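Local coordinates for protein putative nucleotidyltransferase (Sulfolobus solfataricus P2, PDB 2RFF) that probably transfers nucleotidyl groups, as a small member of the nucleotidyltransferase family, at residues N32-Y37 with K103-F108. Residues are numbered along the deposited sequence; the frame is centred on the assembly and turned at random.
With EDO (1,2-ethanediol), chain B.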
loop_
_atom_site.group_PDB
_atom_site.type_symbol
_atom_site.label_atom_id
_atom_site.label_comp_id
_atom_site.label_asym_id
_atom_site.label_seq_id
_atom_site.Cartn_x
_atom_site.Cartn_y
_atom_site.Cartn_z
ATOM N N ASN A 32 -3.973 9.712 -12.046
ATOM C CA ASN A 32 -4.238 10.418 -10.770
ATOM C C ASN A 32 -3.786 9.688 -9.487
ATOM O O ASN A 32 -3.906 10.245 -8.408
ATOM C CB ASN A 32 -5.693 10.900 -10.642
ATOM C CG ASN A 32 -6.730 9.766 -10.677
ATOM O OD1 ASN A 32 -6.529 8.765 -11.379
ATOM N ND2 ASN A 32 -7.853 9.931 -9.984
ATOM N N LEU A 33 -3.264 8.463 -9.585
ATOM C CA LEU A 33 -2.631 7.812 -8.424
ATOM C C LEU A 33 -1.384 8.646 -8.129
ATOM O O LEU A 33 -0.548 8.839 -9.002
ATOM C CB LEU A 33 -2.217 6.369 -8.686
ATOM C CG LEU A 33 -1.652 5.706 -7.405
ATOM C CD1 LEU A 33 -2.743 5.373 -6.411
ATOM C CD2 LEU A 33 -0.926 4.459 -7.798
ATOM N N GLU A 34 -1.281 9.132 -6.896
ATOM C CA GLU A 34 -0.203 10.044 -6.513
ATOM C C GLU A 34 0.796 9.465 -5.535
ATOM O O GLU A 34 1.994 9.734 -5.641
ATOM C CB GLU A 34 -0.786 11.381 -6.017
ATOM C CG GLU A 34 0.205 12.368 -5.487
ATOM C CD GLU A 34 1.342 12.728 -6.456
ATOM O OE1 GLU A 34 1.191 12.582 -7.679
ATOM O OE2 GLU A 34 2.395 13.211 -5.964
ATOM N N GLU A 35 0.304 8.737 -4.547
ATOM C CA GLU A 35 1.134 8.151 -3.504
ATOM C C GLU A 35 0.545 6.826 -3.095
ATOM O O GLU A 35 -0.671 6.628 -3.185
ATOM C CB GLU A 35 1.211 9.038 -2.242
ATOM C CG GLU A 35 1.986 10.339 -2.424
ATOM C CD GLU A 35 1.858 11.366 -1.336
ATOM O OE1 GLU A 35 1.162 11.183 -0.318
ATOM O OE2 GLU A 35 2.520 12.390 -1.503
ATOM N N VAL A 36 1.430 5.950 -2.635
ATOM C CA VAL A 36 1.013 4.710 -1.994
ATOM C C VAL A 36 1.804 4.583 -0.706
ATOM O O VAL A 36 3.017 4.824 -0.681
ATOM C CB VAL A 36 1.204 3.468 -2.877
ATOM C CG1 VAL A 36 0.880 2.114 -2.149
ATOM C CG2 VAL A 36 0.377 3.586 -4.128
ATOM N N TYR A 37 1.113 4.169 0.340
ATOM C CA TYR A 37 1.734 3.905 1.628
ATOM C C TYR A 37 1.483 2.436 2.016
ATOM O O TYR A 37 0.477 1.815 1.618
ATOM C CB TYR A 37 1.164 4.822 2.711
ATOM C CG TYR A 37 1.438 6.285 2.522
ATOM C CD1 TYR A 37 0.669 7.051 1.647
ATOM C CD2 TYR A 37 2.483 6.919 3.212
ATOM C CE1 TYR A 37 0.892 8.459 1.513
ATOM C CE2 TYR A 37 2.715 8.294 3.060
ATOM C CZ TYR A 37 1.937 9.028 2.158
ATOM O OH TYR A 37 2.100 10.365 1.961
ATOM N N LYS A 103 5.597 7.211 -4.837
ATOM C CA LYS A 103 5.050 8.537 -5.142
ATOM C C LYS A 103 5.304 8.770 -6.628
ATOM O O LYS A 103 6.364 8.438 -7.134
ATOM C CB LYS A 103 5.661 9.631 -4.278
ATOM C CG LYS A 103 5.078 11.005 -4.542
ATOM C CD LYS A 103 5.524 11.939 -3.471
ATOM C CE LYS A 103 5.119 13.361 -3.735
ATOM N NZ LYS A 103 3.675 13.555 -3.656
ATOM N N ARG A 104 4.337 9.344 -7.329
ATOM C CA ARG A 104 4.512 9.572 -8.747
ATOM C C ARG A 104 5.868 10.239 -9.096
ATOM O O ARG A 104 6.562 9.722 -9.983
ATOM C CB ARG A 104 3.330 10.370 -9.314
ATOM C CG ARG A 104 3.371 10.664 -10.795
ATOM C CD ARG A 104 3.135 9.456 -11.637
ATOM N NE ARG A 104 1.781 8.919 -11.503
ATOM C CZ ARG A 104 1.358 7.746 -12.007
ATOM N NH1 ARG A 104 2.171 6.946 -12.662
ATOM N NH2 ARG A 104 0.103 7.370 -11.808
ATOM N N GLU A 105 6.244 11.286 -8.356
ATOM C CA GLU A 105 7.466 12.068 -8.603
ATOM C C GLU A 105 8.740 11.414 -8.031
ATOM O O GLU A 105 9.840 11.907 -8.280
ATOM C CB GLU A 105 7.318 13.499 -8.105
ATOM C CG GLU A 105 6.153 14.261 -8.766
ATOM C CD GLU A 105 4.773 14.004 -8.154
ATOM O OE1 GLU A 105 4.640 13.180 -7.209
ATOM O OE2 GLU A 105 3.811 14.661 -8.619
ATOM N N LYS A 106 8.594 10.288 -7.328
ATOM C CA LYS A 106 9.727 9.542 -6.753
ATOM C C LYS A 106 9.888 8.111 -7.251
ATOM O O LYS A 106 10.941 7.538 -7.046
ATOM C CB LYS A 106 9.578 9.457 -5.231
ATOM C CG LYS A 106 9.477 10.798 -4.495
ATOM C CD LYS A 106 9.547 10.600 -2.965
ATOM C CE LYS A 106 9.650 11.942 -2.232
ATOM N NZ LYS A 106 9.554 11.784 -0.737
ATOM N N GLY A 107 8.875 7.541 -7.902
ATOM C CA GLY A 107 8.884 6.096 -8.164
ATOM C C GLY A 107 8.809 5.375 -6.821
ATOM O O GLY A 107 8.313 5.914 -5.859
ATOM N N PHE A 108 9.322 4.162 -6.737
ATOM C CA PHE A 108 9.329 3.418 -5.468
ATOM C C PHE A 108 10.430 3.895 -4.531
ATOM O O PHE A 108 11.526 4.209 -4.971
ATOM C CB PHE A 108 9.438 1.918 -5.699
ATOM C CG PHE A 108 8.263 1.365 -6.385
ATOM C CD1 PHE A 108 7.149 0.975 -5.646
ATOM C CD2 PHE A 108 8.201 1.324 -7.778
ATOM C CE1 PHE A 108 5.988 0.483 -6.297
ATOM C CE2 PHE A 108 7.055 0.817 -8.421
ATOM C CZ PHE A 108 5.940 0.430 -7.660
HETATM C C1 EDO B . 4.390 15.939 -11.889
HETATM O O1 EDO B . 3.822 16.399 -10.655
HETATM C C2 EDO B . 4.073 14.454 -12.041
HETATM O O2 EDO B . 2.721 14.213 -12.418
HETATM O O HOH W 1 0.010 11.305 -10.347
#
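Glu35 and Lys103 form an antiparallel, non-hydrogen-bonded pair where strand 33-39 meets the end of strand 98-103, and a salt-bridge network lies over the face of the sheet that carries Glu35 and Lys103. The Lys103 chain runs alongside that of Glu35. Lys103 stays extended as far as CE and then turns at its last torsion (chi4 68°), which sets NZ between two carboxylates: Glu34 OE2 at 2.7 Å and Glu35 OE2, also at 2.7 Å. Both oxygens use their anti lone pairs, and Glu35 OE1 has a second positive partner in Lys92. A classic beta bulge, in which Glu34 and Glu35 both face Val58, probably helps bring Glu34 into the network. Glu105 comes in across Glu34; its OE1 lies 2.6 Å from Glu34 OE2, so one of these acids probably holds a proton. Replacing Lys103 with an alanine is likely to leave Glu34 OE2 and Glu35 OE2 without the ammonium that joins them. Backbone pairing continues through Arg104 N to Glu34 O, 2.9 Å and nearly straight (163°). Beyond it, the Arg104 guanidinium makes weak bonds to Leu33 O through NE and NH2, while a water bridges NE to the same carbonyl. Strand 53-59 flanks Leu33 through Phe57 and Phe59, and Arg104 NH2 reaches Ala27 O of helix 6-29, tying the turn after strand 98-103 to that helix.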